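Local coordinates for ABC-type branched-chain amino acid transport systems periplasmic component-like protein (Thermomonospora curvata, PDB 4N03) that probably serves as the substrate-binding component of an ABC transporter for fatty acids, and is seen here with palmitic acid bound, at residues T147-M152 against Y398-G403; P250-N255 against F276-G281; T367-I372 against A389-L394. One frame throughout, in Å; residues are numbered along the deposited sequence. Where two conformers were deposited one is given.

Contact 1 of 3, residues T147-M152 against Y398-G403; sequences TYDVDM and YQVPVG. With PLM (palmitic acid), chain B.
Tyr-398 OH donates a 2.7 Å hydrogen bond to Asp-149 OD2, reaching the oxygen from above the carboxylate plane. The carboxylate stands almost square to the phenol ring, their planes 87° apart, with OD2 in the ring plane at its edge. Pro-401 CD adds an apolar neighbour 3.6 Å from Asp-149 OD2. Nearby, Val-150 CG2 and Val-400 CG2 make an aliphatic contact at 4.1 Å, and Val-400 CG1 lies near the hydroxyl oxygen Thr-147 OG1. Here the first turn of helix 148-161, with Thr-147 at the N-cap position, meets the C-terminal tail of a periplasmic binding protein of the leucine-binding family. Asp-149 is positioned through its other oxygen. With CG tucked between the backbone N and the carbonyl carbon (chi1 50°), OD1 bends back to Thr-147 OG1, which donates to it at 2.7 Å nearly along the C-O axis, and Val-150 N adds a bent bond of 2.9 Å; together they help to hold the carboxylate's rotation and leave OD2 for the tyrosine. Arg-186 NE reaches Tyr-398 OH through a weak hydrogen bond. Tyr-148 serves the ligand instead: its OH donates to palmitic acid O1 at 2.5 Å, and Tyr-84 and Ser-109 also bind the acid.

Contact 2 of 3, residues P250-N255 against F276-G281; sequences PILGSN and FIATAG. With PLM (palmitic acid), chain B.
Phe-276 O is met by two consecutive residues of the neighbouring strand: Gly-253 N makes the hydrogen bond, at 2.8 Å and in the carbonyl plane, and the CA-H of Leu-252 adds a weaker contact with its CA 3.3 Å away. Gly-253 O likewise accepts a hydrogen bond from Ala-278 N at 2.9 Å, nearly in line with the carbonyl, with a weaker contact from the CA-H of Ile-277. A third bond, from Phe-276 N to Ile-251 O, completes the zigzag between parallel strands 251-253 and 275-279, whose touching segments differ in direction by 29°. On the face carrying Leu-252 and Phe-276, the leucine CG lies trans to its backbone N (chi1 177°), which carries CD1 across to 4.2 Å from Ala-278 CB. Met-152 (selenomethionine) of helix 148-161 covers this leucine and alanine, and Trp-158 of the same helix meets the Phe-276 ring edge-to-face. The two strands bracket helix 268-271 in a beta-alpha-beta unit of the mixed sheet, and their C-terminal ends open onto the fatty acid. There Asn-255 CB packs 3.5 Å from Thr-279 OG1, and the asparagine CG lies 3.8 Å from CC of palmitic acid, the same ligand carbon that Thr-279 OG1 approaches. Thr-279 OG1 also accepts from Gly-281 N at 3.1 Å, closing an ST turn. One water accepts from both Asn-255 ND2 and Ala-280 N, bridging the strand ends beside the ligand. A second water donates to Ala-278 O at 2.8 Å and takes a weak bond from Asn-255 N, so linking two backbone atoms that are too poorly aligned to bond directly.

Contact 3 of 3, residues T367-I372 against A389-L394; sequences TRKTYI and AFESEL
Thr-370 and Phe-390 form an antiparallel hydrogen-bonded pair, Thr-370 N to Phe-390 O at 2.9 Å and Phe-390 N to Thr-370 O at 3.0 Å, each donor standing above the plane of the carbonyl it meets. The pair belongs to the beta hairpin of strands 370-375 and 383-390, the latter an edge strand of the mixed sheet. The CA-H groups of Lys-369 and Ala-389 add weaker contacts to the same two oxygens. Ala-389 CB sits over the middle of the Tyr-371 ring, 3.7 Å from its centroid and only 3° off the normal, in a CH-pi contact. At the far end of that ring the hydroxyl is hydrogen-bonded to Gly-354 O. A leucine in place of Tyr-371, with neither ring nor hydroxyl, would probably leave Ala-389 CB without its CH-pi partner and Gly-354 O without the hydroxyl it binds. Phe-390 holds CG between its backbone N and carbonyl carbon (chi1 69°), folding the ring back over the strand pair, so that CD1 comes within 3.2 Å of Thr-370 O. Ile-372 CG1 meets the edge of this ring, 4.1 Å from Phe-390 CE1. Thr-370 OG1 is hydrogen-bonded to Asp-151 and Asn-154 of helix 148-161. Beyond the paired residues, the extended Glu-391 side chain crosses that of Arg-368 at a slant, its OE2 3.5 Å from Arg-368 CB, while the guanidinium reaches away and its NH1 binds Ala-395 O and Tyr-398 O. The backbone of Arg-368 is tied to the same glutamate through one water, which accepts from Arg-368 N and donates to Glu-391 OE1 at 2.8 Å.

In the fold
Contact 1 encloses the other two along the chain: it opens at the start of helix 148-161, contact 2 and then contact 3 follow in series, and the C-terminal tail closes it. The centres of contacts 2 and 3 are about 12 Å apart within one mixed sheet, where strands 275-279 and 370-375 are neighbours joined by Thr-279 O and Tyr-371 N. Contact 1 lies about 15 Å from contact 2 and 12 Å from contact 3, centre to centre. Helix 148-161 packs on the sheet of contacts 2 and 3, and Arg-368 of contact 3 reaches the Tyr-398 carbonyl of contact 1. Contacts 1 and 2 both touch the palmitic acid, so helix start and strand ends together line its site.

Contact 1 of 3, residues T147-M152 against Y398-G403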
loop_
_atom_site.group_PDB
_atom_site.type_symbol
_atom_site.label_atom_id
_atom_site.label_comp_id
_atom_site.label_asym_id
_atom_site.label_seq_id
_atom_site.Cartn_x
_atom_site.Cartn_y
_atom_site.Cartn_z
ATOM N N THR A 147 0.544 7.677 5.089
ATOM C CA THR A 147 -0.279 8.128 3.992
ATOM C C THR A 147 0.561 8.744 2.892
ATOM O O THR A 147 1.712 9.124 3.093
ATOM C CB THR A 147 -1.356 9.086 4.510
ATOM O OG1 THR A 147 -0.782 10.097 5.334
ATOM C CG2 THR A 147 -2.385 8.321 5.281
ATOM N N TYR A 148 -0.035 8.867 1.709
ATOM C CA TYR A 148 0.717 9.257 0.532
ATOM C C TYR A 148 1.374 10.606 0.624
ATOM O O TYR A 148 2.434 10.873 0.099
ATOM C CB TYR A 148 -0.169 9.249 -0.689
ATOM C CG TYR A 148 -0.567 7.895 -1.178
ATOM C CD1 TYR A 148 0.374 6.870 -1.425
ATOM C CD2 TYR A 148 -1.881 7.589 -1.383
ATOM C CE1 TYR A 148 -0.020 5.630 -1.899
ATOM C CE2 TYR A 148 -2.263 6.349 -1.871
ATOM C CZ TYR A 148 -1.320 5.362 -2.136
ATOM O OH TYR A 148 -1.638 4.106 -2.618
ATOM N N ASP A 149 0.652 11.567 1.233
ATOM C CA ASP A 149 1.146 12.915 1.469
ATOM C C ASP A 149 2.406 12.922 2.313
ATOM O O ASP A 149 3.384 13.539 1.953
ATOM C CB ASP A 149 0.073 13.856 1.997
ATOM C CG ASP A 149 -0.740 13.369 3.173
ATOM O OD1 ASP A 149 -0.497 12.253 3.690
ATOM O OD2 ASP A 149 -1.667 14.135 3.553
ATOM N N VAL A 150 2.362 12.209 3.440
ATOM C CA VAL A 150 3.526 12.093 4.288
ATOM C C VAL A 150 4.694 11.472 3.550
ATOM O O VAL A 150 5.825 11.942 3.698
ATOM C CB VAL A 150 3.163 11.246 5.533
ATOM C CG1 VAL A 150 4.387 10.745 6.314
ATOM C CG2 VAL A 150 2.224 12.052 6.428
ATOM N N ASP A 151 4.477 10.455 2.704
ATOM C CA ASP A 151 5.575 9.903 1.920
ATOM C C ASP A 151 6.203 10.946 0.992
ATOM O O ASP A 151 7.412 10.988 0.873
ATOM C CB ASP A 151 5.143 8.709 1.079
ATOM C CG ASP A 151 4.984 7.433 1.871
ATOM O OD1 ASP A 151 5.535 7.301 2.964
ATOM O OD2 ASP A 151 4.304 6.545 1.288
HETATM N N MSE A 152 5.398 11.769 0.298
HETATM C CA MSE A 152 5.975 12.802 -0.541
HETATM C C MSE A 152 6.649 13.895 0.262
HETATM O O MSE A 152 7.635 14.430 -0.193
HETATM C CB MSE A 152 4.912 13.415 -1.465
HETATM C CG MSE A 152 4.428 12.462 -2.559
HETATM SE SE MSE A 152 5.824 12.039 -3.832
HETATM C CE MSE A 152 6.356 10.378 -3.218
ATOM N N TYR A 398 3.364 18.394 9.913
ATOM C CA TYR A 398 2.327 18.505 8.916
ATOM C C TYR A 398 1.012 18.038 9.489
ATOM O O TYR A 398 0.923 17.079 10.244
ATOM C CB TYR A 398 2.706 17.567 7.762
ATOM C CG TYR A 398 1.639 17.380 6.693
ATOM C CD1 TYR A 398 1.213 18.404 5.849
ATOM C CD2 TYR A 398 1.052 16.147 6.516
ATOM C CE1 TYR A 398 0.286 18.191 4.881
ATOM C CE2 TYR A 398 0.143 15.919 5.544
ATOM C CZ TYR A 398 -0.260 16.927 4.706
ATOM O OH TYR A 398 -1.181 16.752 3.740
ATOM N N GLN A 399 -0.052 18.777 9.118
ATOM C CA GLN A 399 -1.427 18.448 9.472
ATOM C C GLN A 399 -2.047 17.528 8.471
ATOM O O GLN A 399 -2.255 17.893 7.325
ATOM C CB GLN A 399 -2.259 19.734 9.568
ATOM C CG GLN A 399 -1.731 20.766 10.495
ATOM C CD GLN A 399 -1.623 20.222 11.884
ATOM O OE1 GLN A 399 -2.660 20.109 12.568
ATOM N NE2 GLN A 399 -0.422 19.903 12.342
ATOM N N VAL A 400 -2.312 16.284 8.889
ATOM C CA VAL A 400 -2.776 15.279 7.967
ATOM C C VAL A 400 -4.307 15.377 7.926
ATOM O O VAL A 400 -4.961 15.290 8.963
ATOM C CB VAL A 400 -2.331 13.864 8.407
ATOM C CG1 VAL A 400 -2.829 12.846 7.420
ATOM C CG2 VAL A 400 -0.813 13.807 8.515
ATOM N N PRO A 401 -4.902 15.533 6.739
ATOM C CA PRO A 401 -6.361 15.588 6.682
ATOM C C PRO A 401 -6.991 14.253 6.994
ATOM O O PRO A 401 -6.364 13.178 6.759
ATOM C CB PRO A 401 -6.646 16.018 5.232
ATOM C CG PRO A 401 -5.458 15.521 4.489
ATOM C CD PRO A 401 -4.299 15.706 5.423
ATOM N N VAL A 402 -8.199 14.234 7.515
ATOM C CA VAL A 402 -8.857 13.067 7.982
ATOM C C VAL A 402 -10.110 12.808 7.197
ATOM O O VAL A 402 -11.094 13.508 7.339
ATOM C CB VAL A 402 -9.178 13.190 9.482
ATOM C CG1 VAL A 402 -9.875 11.918 9.950
ATOM C CG2 VAL A 402 -7.902 13.410 10.276
ATOM N N GLY A 403 -10.065 11.804 6.309
ATOM C CA GLY A 403 -11.223 11.413 5.516
ATOM C C GLY A 403 -11.436 12.166 4.211
ATOM O O GLY A 403 -12.405 11.912 3.515
HETATM C C1 PLM B . -4.045 3.448 -4.814
HETATM O O1 PLM B . -3.926 3.871 -3.634
HETATM O O2 PLM B . -5.111 3.458 -5.468
HETATM C C2 PLM B . -2.873 2.721 -5.430
HETATM C C3 PLM B . -2.905 1.226 -4.889
HETATM C C4 PLM B . -1.666 0.438 -5.249
HETATM C C5 PLM B . -1.731 -0.979 -4.794
HETATM C C6 PLM B . -0.492 -1.876 -5.003
HETATM C C7 PLM B . 0.407 -1.832 -3.774
HETATM C C8 PLM B . 1.742 -2.509 -3.914
HETATM C C9 PLM B . 2.498 -2.734 -2.617
HETATM C CA PLM B . 3.449 -1.587 -2.201
HETATM C CB PLM B . 3.900 -1.845 -0.709
HETATM C CC PLM B . 3.648 -0.595 0.183
HETATM C CD PLM B . 3.539 -0.893 1.664
HETATM C CE PLM B . 3.256 0.285 2.586
HETATM C CF PLM B . 2.561 -0.187 3.872
HETATM C CG PLM B . 3.503 -0.665 4.964
#

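Contact 2 of 3, residues P250-N255 against F276-G281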
loop_
_atom_site.group_PDB
_atom_site.type_symbol
_atom_site.label_atom_id
_atom_site.label_comp_id
_atom_site.label_asym_id
_atom_site.label_seq_id
_atom_site.Cartn_x
_atom_site.Cartn_y
_atom_site.Cartn_z
ATOM N N PRO A 250 16.143 13.559 -11.223
ATOM C CA PRO A 250 15.715 12.381 -10.471
ATOM C C PRO A 250 14.210 12.179 -10.569
ATOM O O PRO A 250 13.441 13.160 -10.694
ATOM C CB PRO A 250 16.123 12.744 -9.043
ATOM C CG PRO A 250 15.970 14.211 -8.987
ATOM C CD PRO A 250 16.489 14.674 -10.330
ATOM N N ILE A 251 13.797 10.915 -10.489
ATOM C CA ILE A 251 12.417 10.506 -10.418
ATOM C C ILE A 251 12.120 9.945 -9.062
ATOM O O ILE A 251 12.865 9.084 -8.582
ATOM C CB ILE A 251 12.052 9.486 -11.529
ATOM C CG1 ILE A 251 12.259 10.095 -12.914
ATOM C CG2 ILE A 251 10.635 9.027 -11.375
ATOM C CD1 ILE A 251 12.288 9.090 -14.047
ATOM N N LEU A 252 11.059 10.412 -8.413
ATOM C CA LEU A 252 10.611 9.930 -7.118
ATOM C C LEU A 252 9.188 9.475 -7.236
ATOM O O LEU A 252 8.305 10.270 -7.574
ATOM C CB LEU A 252 10.727 11.051 -6.075
ATOM C CG LEU A 252 10.220 10.723 -4.675
ATOM C CD1 LEU A 252 11.083 9.659 -4.027
ATOM C CD2 LEU A 252 10.104 11.986 -3.851
ATOM N N GLY A 253 8.919 8.203 -6.982
ATOM C CA GLY A 253 7.613 7.628 -7.076
ATOM C C GLY A 253 6.976 7.312 -5.760
ATOM O O GLY A 253 7.662 7.063 -4.772
ATOM N N SER A 254 5.654 7.264 -5.768
ATOM C CA SER A 254 4.897 6.728 -4.686
ATOM C C SER A 254 5.104 5.181 -4.658
ATOM O O SER A 254 5.683 4.588 -5.548
ATOM C CB SER A 254 3.428 7.082 -4.818
ATOM O OG SER A 254 3.196 8.480 -4.750
ATOM N N ASN A 255 4.573 4.572 -3.604
ATOM C CA ASN A 255 5.018 3.222 -3.257
ATOM C C ASN A 255 4.683 2.133 -4.239
ATOM O O ASN A 255 5.301 1.065 -4.209
ATOM C CB ASN A 255 4.605 2.831 -1.831
ATOM C CG ASN A 255 3.109 2.691 -1.637
ATOM O OD1 ASN A 255 2.413 2.253 -2.529
ATOM N ND2 ASN A 255 2.634 3.022 -0.434
ATOM N N PHE A 276 13.730 6.551 -7.643
ATOM C CA PHE A 276 13.582 6.246 -6.255
ATOM C C PHE A 276 12.108 6.126 -5.902
ATOM O O PHE A 276 11.275 6.788 -6.526
ATOM C CB PHE A 276 14.260 7.365 -5.427
ATOM C CG PHE A 276 15.693 7.578 -5.796
ATOM C CD1 PHE A 276 16.653 6.695 -5.321
ATOM C CD2 PHE A 276 16.076 8.571 -6.637
ATOM C CE1 PHE A 276 17.971 6.837 -5.656
ATOM C CE2 PHE A 276 17.391 8.716 -7.008
ATOM C CZ PHE A 276 18.346 7.845 -6.509
ATOM N N ILE A 277 11.793 5.358 -4.881
ATOM C CA ILE A 277 10.444 5.128 -4.415
ATOM C C ILE A 277 10.359 5.424 -2.934
ATOM O O ILE A 277 11.160 4.945 -2.134
ATOM C CB ILE A 277 10.001 3.666 -4.662
ATOM C CG1 ILE A 277 9.955 3.309 -6.157
ATOM C CG2 ILE A 277 8.658 3.359 -4.008
ATOM C CD1 ILE A 277 8.835 4.014 -6.927
ATOM N N ALA A 278 9.391 6.269 -2.565
ATOM C CA ALA A 278 9.091 6.577 -1.167
ATOM C C ALA A 278 8.008 5.615 -0.699
ATOM O O ALA A 278 6.967 5.516 -1.305
ATOM C CB ALA A 278 8.606 7.990 -1.037
ATOM N N THR A 279 8.314 4.842 0.352
ATOM C CA THR A 279 7.398 3.834 0.821
ATOM C C THR A 279 7.609 3.552 2.290
ATOM O O THR A 279 8.755 3.524 2.750
ATOM C CB THR A 279 7.601 2.514 0.031
ATOM O OG1 THR A 279 6.722 1.534 0.573
ATOM C CG2 THR A 279 9.034 2.013 0.051
ATOM N N ALA A 280 6.533 3.313 3.034
ATOM C CA ALA A 280 6.628 2.907 4.420
ATOM C C ALA A 280 7.022 1.432 4.578
ATOM O O ALA A 280 7.319 1.007 5.674
ATOM C CB ALA A 280 5.299 3.104 5.131
ATOM N N GLY A 281 6.955 0.651 3.487
ATOM C CA GLY A 281 7.228 -0.779 3.537
ATOM C C GLY A 281 8.657 -1.140 3.192
ATOM O O GLY A 281 9.244 -0.593 2.276
HETATM C C1 PLM B . -4.045 3.448 -4.814
HETATM O O1 PLM B . -3.926 3.871 -3.634
HETATM O O2 PLM B . -5.111 3.458 -5.468
HETATM C C2 PLM B . -2.873 2.721 -5.430
HETATM C C3 PLM B . -2.905 1.226 -4.889
HETATM C C4 PLM B . -1.666 0.438 -5.249
HETATM C C5 PLM B . -1.731 -0.979 -4.794
HETATM C C6 PLM B . -0.492 -1.876 -5.003
HETATM C C7 PLM B . 0.407 -1.832 -3.774
HETATM C C8 PLM B . 1.742 -2.509 -3.914
HETATM C C9 PLM B . 2.498 -2.734 -2.617
HETATM C CA PLM B . 3.449 -1.587 -2.201
HETATM C CB PLM B . 3.900 -1.845 -0.709
HETATM C CC PLM B . 3.648 -0.595 0.183
HETATM C CD PLM B . 3.539 -0.893 1.664
HETATM C CE PLM B . 3.256 0.285 2.586
HETATM C CF PLM B . 2.561 -0.187 3.872
HETATM C CG PLM B . 3.503 -0.665 4.964
HETATM O O HOH W 1 4.028 3.922 1.889
HETATM O O HOH W 2 4.367 6.528 -1.355
#

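Contact 3 of 3, residues T367-I372 against A389-L394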
loop_
_atom_site.group_PDB
_atom_site.type_symbol
_atom_site.label_atom_id
_atom_site.label_comp_id
_atom_site.label_asym_id
_atom_site.label_seq_id
_atom_site.Cartn_x
_atom_site.Cartn_y
_atom_site.Cartn_z
ATOM N N THR A 367 2.014 5.425 11.191
ATOM C CA THR A 367 3.391 5.830 11.336
ATOM C C THR A 367 3.663 6.981 10.351
ATOM O O THR A 367 2.901 7.145 9.403
ATOM C CB THR A 367 4.366 4.659 11.115
ATOM O OG1 THR A 367 5.686 5.132 11.217
ATOM C CG2 THR A 367 4.188 4.002 9.746
ATOM N N ARG A 368 4.725 7.710 10.567
ATOM C CA ARG A 368 5.192 8.746 9.632
ATOM C C ARG A 368 6.589 8.502 9.112
ATOM O O ARG A 368 7.219 9.402 8.588
ATOM C CB ARG A 368 5.036 10.174 10.201
ATOM C CG ARG A 368 3.620 10.491 10.536
ATOM C CD ARG A 368 3.446 11.967 10.849
ATOM N NE ARG A 368 2.136 12.188 11.401
ATOM C CZ ARG A 368 1.541 13.406 11.444
ATOM N NH1 ARG A 368 2.082 14.439 10.827
ATOM N NH2 ARG A 368 0.388 13.478 12.018
ATOM N N LYS A 369 7.062 7.225 9.212
ATOM C CA LYS A 369 8.391 6.877 8.761
ATOM C C LYS A 369 8.340 6.283 7.331
ATOM O O LYS A 369 7.573 5.363 7.053
ATOM C CB LYS A 369 9.000 5.879 9.717
ATOM C CG LYS A 369 9.169 6.442 11.101
ATOM C CD LYS A 369 10.003 5.629 12.039
ATOM C CE LYS A 369 9.976 6.250 13.425
ATOM N NZ LYS A 369 8.630 6.144 14.092
ATOM N N THR A 370 9.139 6.876 6.467
ATOM C CA THR A 370 9.204 6.512 5.061
ATOM C C THR A 370 10.614 6.065 4.714
ATOM O O THR A 370 11.587 6.732 5.046
ATOM C CB THR A 370 8.890 7.774 4.208
ATOM O OG1 THR A 370 7.588 8.273 4.557
ATOM C CG2 THR A 370 8.984 7.526 2.715
ATOM N N TYR A 371 10.724 4.896 4.049
ATOM C CA TYR A 371 11.967 4.469 3.389
ATOM C C TYR A 371 12.095 5.094 2.050
ATOM O O TYR A 371 11.069 5.414 1.406
ATOM C CB TYR A 371 11.954 2.951 3.109
ATOM C CG TYR A 371 11.915 2.027 4.286
ATOM C CD1 TYR A 371 10.717 1.609 4.828
ATOM C CD2 TYR A 371 13.091 1.478 4.825
ATOM C CE1 TYR A 371 10.657 0.726 5.885
ATOM C CE2 TYR A 371 13.036 0.591 5.883
ATOM C CZ TYR A 371 11.839 0.192 6.383
ATOM O OH TYR A 371 11.835 -0.696 7.438
ATOM N N ILE A 372 13.321 5.291 1.577
ATOM C CA ILE A 372 13.541 5.528 0.144
ATOM C C ILE A 372 14.181 4.221 -0.380
ATOM O O ILE A 372 15.211 3.793 0.166
ATOM C CB ILE A 372 14.456 6.709 -0.149
ATOM C CG1 ILE A 372 13.959 7.973 0.515
ATOM C CG2 ILE A 372 14.621 6.852 -1.671
ATOM C CD1 ILE A 372 12.607 8.461 0.054
ATOM N N ALA A 389 14.138 3.973 6.949
ATOM C CA ALA A 389 12.908 4.708 7.267
ATOM C C ALA A 389 13.152 5.865 8.201
ATOM O O ALA A 389 13.820 5.724 9.215
ATOM C CB ALA A 389 11.866 3.794 7.837
ATOM N N PHE A 390 12.604 7.018 7.856
ATOM C CA PHE A 390 12.782 8.238 8.620
ATOM C C PHE A 390 11.509 9.068 8.610
ATOM O O PHE A 390 10.730 9.022 7.690
ATOM C CB PHE A 390 13.963 9.064 8.095
ATOM C CG PHE A 390 13.720 9.665 6.731
ATOM C CD1 PHE A 390 13.886 8.906 5.599
ATOM C CD2 PHE A 390 13.231 10.977 6.575
ATOM C CE1 PHE A 390 13.606 9.418 4.352
ATOM C CE2 PHE A 390 12.940 11.485 5.305
ATOM C CZ PHE A 390 13.105 10.675 4.211
ATOM N N GLU A 391 11.371 9.865 9.655
ATOM C CA GLU A 391 10.336 10.878 9.765
ATOM C C GLU A 391 10.970 12.234 9.799
ATOM O O GLU A 391 11.626 12.582 10.777
ATOM C CB GLU A 391 9.519 10.612 11.011
ATOM C CG GLU A 391 8.444 11.664 11.259
ATOM C CD GLU A 391 7.605 11.385 12.482
ATOM O OE1 GLU A 391 7.817 10.366 13.195
ATOM O OE2 GLU A 391 6.654 12.171 12.645
ATOM N N SER A 392 10.872 12.968 8.720
ATOM C CA SER A 392 11.318 14.364 8.741
ATOM C C SER A 392 10.529 15.214 9.711
ATOM O O SER A 392 9.391 14.937 9.978
ATOM C CB SER A 392 11.252 14.981 7.354
ATOM O OG SER A 392 9.945 15.117 6.855
ATOM N N GLU A 393 11.165 16.241 10.239
ATOM C CA GLU A 393 10.435 17.267 11.016
ATOM C C GLU A 393 9.299 17.859 10.228
ATOM O O GLU A 393 8.221 18.116 10.757
ATOM C CB GLU A 393 11.372 18.341 11.528
ATOM C CG GLU A 393 12.332 17.856 12.592
ATOM C CD GLU A 393 11.670 17.252 13.818
ATOM O OE1 GLU A 393 10.832 17.924 14.472
ATOM O OE2 GLU A 393 11.986 16.079 14.150
ATOM N N LEU A 394 9.533 18.052 8.948
ATOM C CA LEU A 394 8.565 18.569 8.066
ATOM C C LEU A 394 7.299 17.710 8.081
ATOM O O LEU A 394 6.172 18.202 8.171
ATOM C CB LEU A 394 9.223 18.643 6.691
ATOM C CG LEU A 394 8.461 19.355 5.608
ATOM C CD1 LEU A 394 8.217 20.811 5.915
ATOM C CD2 LEU A 394 9.200 19.248 4.269
HETATM O O HOH W 3 6.304 8.004 13.067
#